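Local structure of phosphodiesterase (Salpingoeca rosetta, 7D7P) at residues L66-C70 with W109-V113. The protein belongs to the 3'5'-cyclic nucleotide phosphodiesterase family of the HD superfamily and has a helical, strand-free fold that binds zinc and magnesium. Numbering follows the deposited sequence.
With ZN (zinc ion), chain G.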
ATOM      1  N   LEU A  66     -12.294  -5.594  34.463  1.00 19.72           N
ATOM      2  CA  LEU A  66     -10.979  -5.969  33.951  1.00 20.31           C
ATOM      3  C   LEU A  66     -10.328  -7.031  34.826  1.00 20.53           C
ATOM      4  O   LEU A  66      -9.701  -7.964  34.312  1.00 24.69           O
ATOM      5  CB  LEU A  66     -10.084  -4.736  33.844  1.00 18.39           C
ATOM      6  CG  LEU A  66     -10.569  -3.646  32.882  1.00 23.90           C
ATOM      7  CD1 LEU A  66      -9.796  -2.351  33.098  1.00 21.78           C
ATOM      8  CD2 LEU A  66     -10.458  -4.110  31.440  1.00 19.72           C
ATOM      9  N   THR A  67     -10.468  -6.907  36.150  1.00 22.07           N
ATOM     10  CA  THR A  67      -9.970  -7.944  37.049  1.00 24.80           C
ATOM     11  C   THR A  67     -10.601  -9.290  36.720  1.00 20.44           C
ATOM     12  O   THR A  67      -9.910 -10.312  36.641  1.00 21.28           O
ATOM     13  CB  THR A  67     -10.253  -7.564  38.503  1.00 21.06           C
ATOM     14  OG1 THR A  67      -9.680  -6.284  38.789  1.00 21.76           O
ATOM     15  CG2 THR A  67      -9.660  -8.599  39.448  1.00 21.11           C
ATOM     16  N   ALA A  68     -11.920  -9.302  36.508  1.00 21.80           N
ATOM     17  CA  ALA A  68     -12.614 -10.547  36.201  1.00 25.16           C
ATOM     18  C   ALA A  68     -12.141 -11.134  34.877  1.00 22.80           C
ATOM     19  O   ALA A  68     -12.052 -12.359  34.729  1.00 23.93           O
ATOM     20  CB  ALA A  68     -14.124 -10.311  36.176  1.00 28.05           C
ATOM     21  N   VAL A  69     -11.831 -10.275  33.902  1.00 18.26           N
ATOM     22  CA  VAL A  69     -11.339 -10.761  32.615  1.00 20.26           C
ATOM     23  C   VAL A  69      -9.997 -11.459  32.784  1.00 20.70           C
ATOM     24  O   VAL A  69      -9.774 -12.550  32.242  1.00 22.37           O
ATOM     25  CB  VAL A  69     -11.248  -9.604  31.601  1.00 24.44           C
ATOM     26  CG1 VAL A  69     -10.517 -10.059  30.348  1.00 26.27           C
ATOM     27  CG2 VAL A  69     -12.634  -9.090  31.253  1.00 26.09           C
ATOM     28  N   CYS A  70      -9.082 -10.845  33.540  1.00 15.74           N
ATOM     29  CA  CYS A  70      -7.763 -11.437  33.736  1.00 17.84           C
ATOM     30  C   CYS A  70      -7.864 -12.774  34.459  1.00 25.81           C
ATOM     31  O   CYS A  70      -7.207 -13.749  34.075  1.00 20.56           O
ATOM     32  CB  CYS A  70      -6.867 -10.473  34.513  1.00 17.48           C
ATOM     33  SG  CYS A  70      -6.543  -8.904  33.669  1.00 20.10           S
ATOM     34  N   TRP A 109      -2.967   0.434  32.030  1.00 18.57           N
ATOM     35  CA  TRP A 109      -3.398  -0.889  32.477  1.00 15.78           C
ATOM     36  C   TRP A 109      -4.397  -1.514  31.515  1.00 13.87           C
ATOM     37  O   TRP A 109      -4.430  -2.740  31.363  1.00 14.47           O
ATOM     38  CB  TRP A 109      -3.992  -0.791  33.881  1.00 17.17           C
ATOM     39  CG  TRP A 109      -4.855  -1.956  34.305  1.00 25.16           C
ATOM     40  CD1 TRP A 109      -6.207  -1.943  34.506  1.00 25.87           C
ATOM     41  CD2 TRP A 109      -4.417  -3.285  34.626  1.00 22.74           C
ATOM     42  NE1 TRP A 109      -6.638  -3.179  34.917  1.00 20.22           N
ATOM     43  CE2 TRP A 109      -5.560  -4.021  34.999  1.00 23.72           C
ATOM     44  CE3 TRP A 109      -3.173  -3.922  34.631  1.00 20.76           C
ATOM     45  CZ2 TRP A 109      -5.497  -5.364  35.365  1.00 22.29           C
ATOM     46  CZ3 TRP A 109      -3.112  -5.256  34.995  1.00 23.83           C
ATOM     47  CH2 TRP A 109      -4.267  -5.963  35.359  1.00 24.96           C
ATOM     48  N   ARG A 110      -5.221  -0.696  30.858  1.00 17.32           N
ATOM     49  CA  ARG A 110      -6.192  -1.249  29.922  1.00 23.22           C
ATOM     50  C   ARG A 110      -5.521  -1.751  28.649  1.00 14.55           C
ATOM     51  O   ARG A 110      -5.999  -2.716  28.042  1.00 14.19           O
ATOM     52  CB  ARG A 110      -7.265  -0.209  29.610  1.00 15.24           C
ATOM     53  CG  ARG A 110      -8.335  -0.144  30.690  1.00 13.83           C
ATOM     54  CD  ARG A 110      -9.296   1.016  30.500  1.00 19.21           C
ATOM     55  NE  ARG A 110     -10.469   0.874  31.360  1.00 30.23           N
ATOM     56  CZ  ARG A 110     -10.486   1.156  32.660  1.00 29.48           C
ATOM     57  NH1 ARG A 110      -9.391   1.603  33.262  1.00 22.79           N
ATOM     58  NH2 ARG A 110     -11.600   0.992  33.360  1.00 26.54           N
ATOM     59  N   HIS A 111      -4.415  -1.127  28.236  1.00 15.81           N
ATOM     60  CA  HIS A 111      -3.641  -1.665  27.120  1.00 14.78           C
ATOM     61  C   HIS A 111      -3.057  -3.030  27.468  1.00 13.31           C
ATOM     62  O   HIS A 111      -3.033  -3.937  26.628  1.00 15.78           O
ATOM     63  CB  HIS A 111      -2.528  -0.691  26.732  1.00 15.37           C
ATOM     64  CG  HIS A 111      -1.552  -1.249  25.743  1.00 14.79           C
ATOM     65  ND1 HIS A 111      -1.932  -1.715  24.503  1.00 16.79           N
ATOM     66  CD2 HIS A 111      -0.209  -1.415  25.809  1.00 17.24           C
ATOM     67  CE1 HIS A 111      -0.868  -2.144  23.848  1.00 14.68           C
ATOM     68  NE2 HIS A 111       0.190  -1.975  24.618  1.00 16.13           N
ATOM     69  N   ALA A 112      -2.580  -3.191  28.705  1.00 10.93           N
ATOM     70  CA  ALA A 112      -2.048  -4.481  29.132  1.00 17.85           C
ATOM     71  C   ALA A 112      -3.116  -5.568  29.077  1.00 12.36           C
ATOM     72  O   ALA A 112      -2.849  -6.685  28.618  1.00 13.97           O
ATOM     73  CB  ALA A 112      -1.471  -4.371  30.544  1.00 11.92           C
ATOM     74  N   VAL A 113      -4.330  -5.262  29.541  1.00 13.99           N
ATOM     75  CA  VAL A 113      -5.406  -6.250  29.504  1.00 17.73           C
ATOM     76  C   VAL A 113      -5.788  -6.569  28.064  1.00 13.30           C
ATOM     77  O   VAL A 113      -6.094  -7.721  27.729  1.00 17.30           O
ATOM     78  CB  VAL A 113      -6.616  -5.753  30.317  1.00 18.65           C
ATOM     79  CG1 VAL A 113      -7.751  -6.773  30.274  1.00 15.61           C
ATOM     80  CG2 VAL A 113      -6.204  -5.466  31.752  1.00 12.14           C
TER
HETATM   81 ZN    ZN G 806       2.355  -2.516  24.313  1.00 22.94          ZN
HETATM   82  O   HOH W   1       4.768  -2.741  23.732  1.00 18.11           O
HETATM   83  O   HOH W   2       2.496  -0.637  22.865  1.00 18.64           O
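Helix segments 66-70 and 109-113 run in roughly the same direction, their axes 11.1 Å apart at an angle of 29°, and C70 and V113 are the nearest residues in backbone register. L66 carries most of the contact and is buried against W109, R110 and V113. L66 CD1 lies over the centre of one face of the R110 guanidinium, 3.6 Å from R110 CZ, and also meets the R110 methylene CG. The same methyl, L66 CD1, approaches W109 NE1 obliquely at 3.7 Å. L66 CD2 turns to V113 and sits 4.0 Å from V113 CG1. The R110 chain is extended from CG to NE, which carries the guanidinium alongside L66 with one face over the methyl. Its NH2 is hydrogen-bonded to the K61 carbonyl oxygen, which helps fix the group. One turn on, C70 points its sulfur between W109 and V113. C70 SG is 4.1 Å from W109 CZ2 and 4.0 Å from V113 CG2. It lies 57° off the normal of the six-membered ring, an oblique sulfur-aromatic contact. V113 CG2 also rests over the rim of one W109 face, within its own helix. No hydrogen bond crosses the contact; the packing is mostly apolar. H111 faces another way: with CG anti to the backbone N (chi1 171°), H111 NE2 binds the zinc ion at 2.2 Å. H146, D147 and D260 complete the protein ligands, and two waters also bind the zinc. The contact thus packs helix 63-76 against the metal-bearing helix 109-126, which supplies the first histidine of the HD-type metal site.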